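Local coordinates for protein lectin 2 (Agrocybe aegerita, PDB 4TQJ) that recognises glycans that end in a non-reducing terminal N-acetylglucosamine, probably through sites on a beta-propeller scaffold, at residues A351-V363 with F372-G386. The protein carries 1 engineered substitution. Sequence-based numbering, arbitrary orientation.
Sequences ADIIGFGEKETLV and FGPVKALTNDFSFSG
The outer hairpin of a beta-propeller blade, here strands 361-364 and 376-379, pairs in antiparallel fashion and is interrupted by a classic beta bulge: Leu378 and Thr379 both face Thr361. Thr361 O takes a hydrogen bond from Leu378 N (3.0 Å) and a weaker one from Thr379 N, while Thr361 N gives its own to Thr379 O at 2.7 Å. Beyond the bulge the regular ladder resumes, with Val363 and Lys376 as a hydrogen-bonded pair. The side chain of Thr361 carries the contact past the strand end. With OG1 beside the backbone N (chi1 -73°), the hydroxyl donates in the carbonyl plane to Asp381 O, 2.7 Å away, and so grips the type II turn Asn380-Ser383. Just before that turn, Thr379 OG1 accepts from Asp381 N, an ST turn, and inside it Ser383 OG donates back to Asn380 O.

The same turn delivers Phe382 to Phe356. Phe382 CB sits over the centre of the Phe356 ring, 3.9 Å from the centroid, a CH-pi contact; the two rings themselves are near parallel, at 26°, but slid apart with little overlap. After the turn the chain runs along the 357-360 loop, where Phe384 N binds Gly357 O at 2.8 Å and Ser385 N binds Glu358 O. At the other end of the blade, Ile353 CD1 rests on one face of the Phe372 ring, offset toward its rim.

Strand 352-356 is flanked by 339-343 as well as by 361-364, which leaves 376-379 outermost in this four-stranded sheet. Phe356 and Phe382 also reach Ile21 on strand 20-25, Phe372 packs against strand 321-324, and Leu378 touches Val36 of the second subunit.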
# COMPACT_ATOMS: atom_id res chain seq x y z
N ALA A 351 -2.34 17.73 0.90
CA ALA A 351 -0.96 17.49 1.31
C ALA A 351 -0.68 17.87 2.75
O ALA A 351 -1.14 18.91 3.24
CB ALA A 351 0.03 18.15 0.36
N ASP A 352 0.10 17.04 3.42
CA ASP A 352 0.46 17.30 4.79
C ASP A 352 1.89 17.79 4.81
O ASP A 352 2.56 17.85 3.77
CB ASP A 352 0.29 16.01 5.61
CG ASP A 352 -1.06 15.37 5.39
OD1 ASP A 352 -2.06 15.98 5.80
OD2 ASP A 352 -1.14 14.28 4.77
N ILE A 353 2.36 18.15 6.00
CA ILE A 353 3.70 18.69 6.12
C ILE A 353 4.51 17.86 7.10
O ILE A 353 4.07 17.61 8.22
CB ILE A 353 3.68 20.17 6.56
CG1 ILE A 353 3.33 21.06 5.35
CG2 ILE A 353 5.02 20.58 7.17
CD1 ILE A 353 2.72 22.39 5.72
N ILE A 354 5.68 17.42 6.65
CA ILE A 354 6.57 16.66 7.51
C ILE A 354 7.97 17.26 7.41
O ILE A 354 8.42 17.64 6.33
CB ILE A 354 6.59 15.15 7.16
CG1 ILE A 354 7.61 14.41 8.05
CG2 ILE A 354 6.94 14.95 5.70
CD1 ILE A 354 7.55 12.88 7.91
N GLY A 355 8.64 17.35 8.55
CA GLY A 355 9.96 17.96 8.60
C GLY A 355 10.92 17.12 9.41
O GLY A 355 10.61 16.76 10.54
N PHE A 356 12.06 16.79 8.81
CA PHE A 356 13.12 16.08 9.52
C PHE A 356 14.00 17.12 10.20
O PHE A 356 14.83 17.75 9.55
CB PHE A 356 13.96 15.24 8.55
CG PHE A 356 13.18 14.17 7.80
CD1 PHE A 356 11.85 13.91 8.09
CD2 PHE A 356 13.79 13.44 6.79
CE1 PHE A 356 11.14 12.92 7.39
CE2 PHE A 356 13.09 12.47 6.08
CZ PHE A 356 11.76 12.22 6.38
N GLY A 357 13.79 17.32 11.50
CA GLY A 357 14.44 18.40 12.23
C GLY A 357 15.80 18.07 12.82
O GLY A 357 16.48 17.15 12.38
N GLU A 358 16.21 18.84 13.82
CA GLU A 358 17.52 18.66 14.44
C GLU A 358 17.60 17.31 15.15
O GLU A 358 18.55 16.56 14.95
CB GLU A 358 17.83 19.80 15.43
CG GLU A 358 19.26 19.82 15.92
CD GLU A 358 20.25 20.32 14.88
OE1 GLU A 358 19.86 20.58 13.73
OE2 GLU A 358 21.43 20.48 15.22
N LYS A 359 16.59 17.02 15.96
CA LYS A 359 16.58 15.82 16.79
C LYS A 359 15.27 15.04 16.67
O LYS A 359 15.15 13.93 17.20
CB LYS A 359 16.79 16.20 18.26
CG LYS A 359 17.82 17.31 18.48
CD LYS A 359 19.17 16.98 17.83
CE LYS A 359 20.06 16.16 18.74
NZ LYS A 359 20.31 16.83 20.06
N GLU A 360 14.30 15.63 15.98
CA GLU A 360 12.98 15.03 15.83
C GLU A 360 12.44 15.17 14.41
O GLU A 360 12.72 16.15 13.72
CB GLU A 360 11.98 15.69 16.78
CG GLU A 360 12.04 15.22 18.21
CD GLU A 360 10.88 15.78 19.01
OE1 GLU A 360 10.83 17.01 19.21
OE2 GLU A 360 10.01 14.98 19.43
N THR A 361 11.64 14.20 14.00
CA THR A 361 10.83 14.31 12.79
C THR A 361 9.41 14.72 13.18
O THR A 361 8.73 13.99 13.89
CB THR A 361 10.79 12.99 12.03
OG1 THR A 361 12.07 12.76 11.41
CG2 THR A 361 9.70 13.01 10.96
N LEU A 362 8.99 15.90 12.73
CA LEU A 362 7.70 16.45 13.11
C LEU A 362 6.73 16.46 11.94
O LEU A 362 7.13 16.45 10.78
CB LEU A 362 7.86 17.88 13.61
CG LEU A 362 8.86 18.10 14.75
CD1 LEU A 362 8.83 19.56 15.17
CD2 LEU A 362 8.53 17.20 15.91
N VAL A 363 5.44 16.49 12.26
CA VAL A 363 4.45 16.43 11.22
C VAL A 363 3.27 17.30 11.63
O VAL A 363 2.97 17.43 12.81
CB VAL A 363 4.01 14.95 10.97
CG1 VAL A 363 3.30 14.40 12.17
CG2 VAL A 363 3.13 14.83 9.73
N PHE A 372 -4.04 23.52 8.89
CA PHE A 372 -3.14 22.55 9.50
C PHE A 372 -3.36 22.36 10.98
O PHE A 372 -3.69 23.31 11.69
CB PHE A 372 -1.68 22.88 9.19
CG PHE A 372 -1.32 22.59 7.76
CD1 PHE A 372 -0.78 21.37 7.41
CD2 PHE A 372 -1.61 23.51 6.76
CE1 PHE A 372 -0.49 21.08 6.08
CE2 PHE A 372 -1.32 23.22 5.43
CZ PHE A 372 -0.75 22.00 5.10
N GLY A 373 -3.21 21.12 11.42
CA GLY A 373 -3.43 20.77 12.81
C GLY A 373 -2.19 21.00 13.64
O GLY A 373 -1.17 21.46 13.12
N PRO A 374 -2.26 20.69 14.94
CA PRO A 374 -1.08 20.89 15.80
C PRO A 374 0.09 20.03 15.34
O PRO A 374 -0.10 18.91 14.84
CB PRO A 374 -1.57 20.44 17.18
CG PRO A 374 -2.80 19.68 16.95
CD PRO A 374 -3.42 20.20 15.70
N VAL A 375 1.29 20.56 15.50
CA VAL A 375 2.50 19.84 15.14
C VAL A 375 2.67 18.70 16.13
O VAL A 375 2.35 18.84 17.30
CB VAL A 375 3.74 20.74 15.21
CG1 VAL A 375 5.00 19.95 14.94
CG2 VAL A 375 3.60 21.91 14.23
N LYS A 376 3.16 17.57 15.64
CA LYS A 376 3.29 16.39 16.47
C LYS A 376 4.64 15.73 16.24
O LYS A 376 5.14 15.71 15.13
CB LYS A 376 2.17 15.39 16.16
CG LYS A 376 0.86 15.72 16.84
CD LYS A 376 -0.13 14.56 16.74
CE LYS A 376 -0.65 14.42 15.32
NZ LYS A 376 -1.21 15.73 14.85
N ALA A 377 5.22 15.21 17.31
CA ALA A 377 6.45 14.44 17.18
C ALA A 377 6.10 13.05 16.69
O ALA A 377 5.44 12.29 17.38
CB ALA A 377 7.17 14.35 18.53
N LEU A 378 6.54 12.72 15.48
CA LEU A 378 6.25 11.43 14.88
C LEU A 378 7.33 10.40 15.21
O LEU A 378 7.01 9.24 15.49
CB LEU A 378 6.08 11.58 13.36
CG LEU A 378 6.07 10.39 12.40
CD1 LEU A 378 4.85 9.50 12.59
CD2 LEU A 378 6.12 10.91 10.97
N THR A 379 8.60 10.82 15.19
CA THR A 379 9.72 9.92 15.54
C THR A 379 11.07 10.65 15.67
O THR A 379 11.27 11.71 15.08
CB THR A 379 9.86 8.76 14.52
OG1 THR A 379 10.96 7.92 14.90
CG2 THR A 379 10.11 9.30 13.12
N ASN A 380 11.98 10.09 16.46
CA ASN A 380 13.35 10.62 16.55
C ASN A 380 14.14 10.28 15.30
O ASN A 380 15.13 10.93 14.99
CB ASN A 380 14.09 10.07 17.77
CG ASN A 380 13.59 10.64 19.08
OD1 ASN A 380 13.19 11.80 19.16
ND2 ASN A 380 13.61 9.81 20.12
N ASP A 381 13.70 9.24 14.59
CA ASP A 381 14.42 8.75 13.42
C ASP A 381 14.31 9.73 12.24
O ASP A 381 13.36 10.51 12.15
CB ASP A 381 13.89 7.37 13.03
CG ASP A 381 13.92 6.38 14.19
OD1 ASP A 381 14.96 6.27 14.89
OD2 ASP A 381 12.89 5.71 14.43
N PHE A 382 15.30 9.66 11.35
CA PHE A 382 15.41 10.49 10.14
C PHE A 382 15.83 11.94 10.39
O PHE A 382 16.20 12.64 9.45
CB PHE A 382 14.16 10.42 9.26
CG PHE A 382 13.84 9.03 8.78
CD1 PHE A 382 14.62 8.43 7.81
CD2 PHE A 382 12.78 8.33 9.32
CE1 PHE A 382 14.34 7.15 7.37
CE2 PHE A 382 12.50 7.05 8.89
CZ PHE A 382 13.27 6.47 7.91
N SER A 383 15.78 12.37 11.64
CA SER A 383 16.25 13.72 12.00
C SER A 383 17.75 13.86 11.77
O SER A 383 18.49 12.88 11.75
CB SER A 383 15.91 14.04 13.46
OG SER A 383 16.63 13.19 14.33
N PHE A 384 18.20 15.11 11.60
CA PHE A 384 19.61 15.41 11.38
C PHE A 384 20.51 14.72 12.40
O PHE A 384 21.53 14.13 12.04
CB PHE A 384 19.83 16.92 11.38
CG PHE A 384 21.27 17.31 11.21
CD1 PHE A 384 21.92 17.11 10.01
CD2 PHE A 384 21.96 17.90 12.25
CE1 PHE A 384 23.26 17.48 9.85
CE2 PHE A 384 23.29 18.27 12.10
CZ PHE A 384 23.94 18.06 10.91
N SER A 385 20.12 14.79 13.67
CA SER A 385 20.82 14.05 14.72
C SER A 385 22.32 14.21 14.62
O SER A 385 23.05 13.22 14.48
CB SER A 385 20.45 12.58 14.66
OG SER A 385 19.10 12.37 15.02
N GLY A 386 22.77 15.46 14.66
CA GLY A 386 24.19 15.79 14.70
C GLY A 386 24.99 15.36 13.49
O GLY A 386 26.21 15.44 13.49
O HOH W 1 17.80 12.73 17.38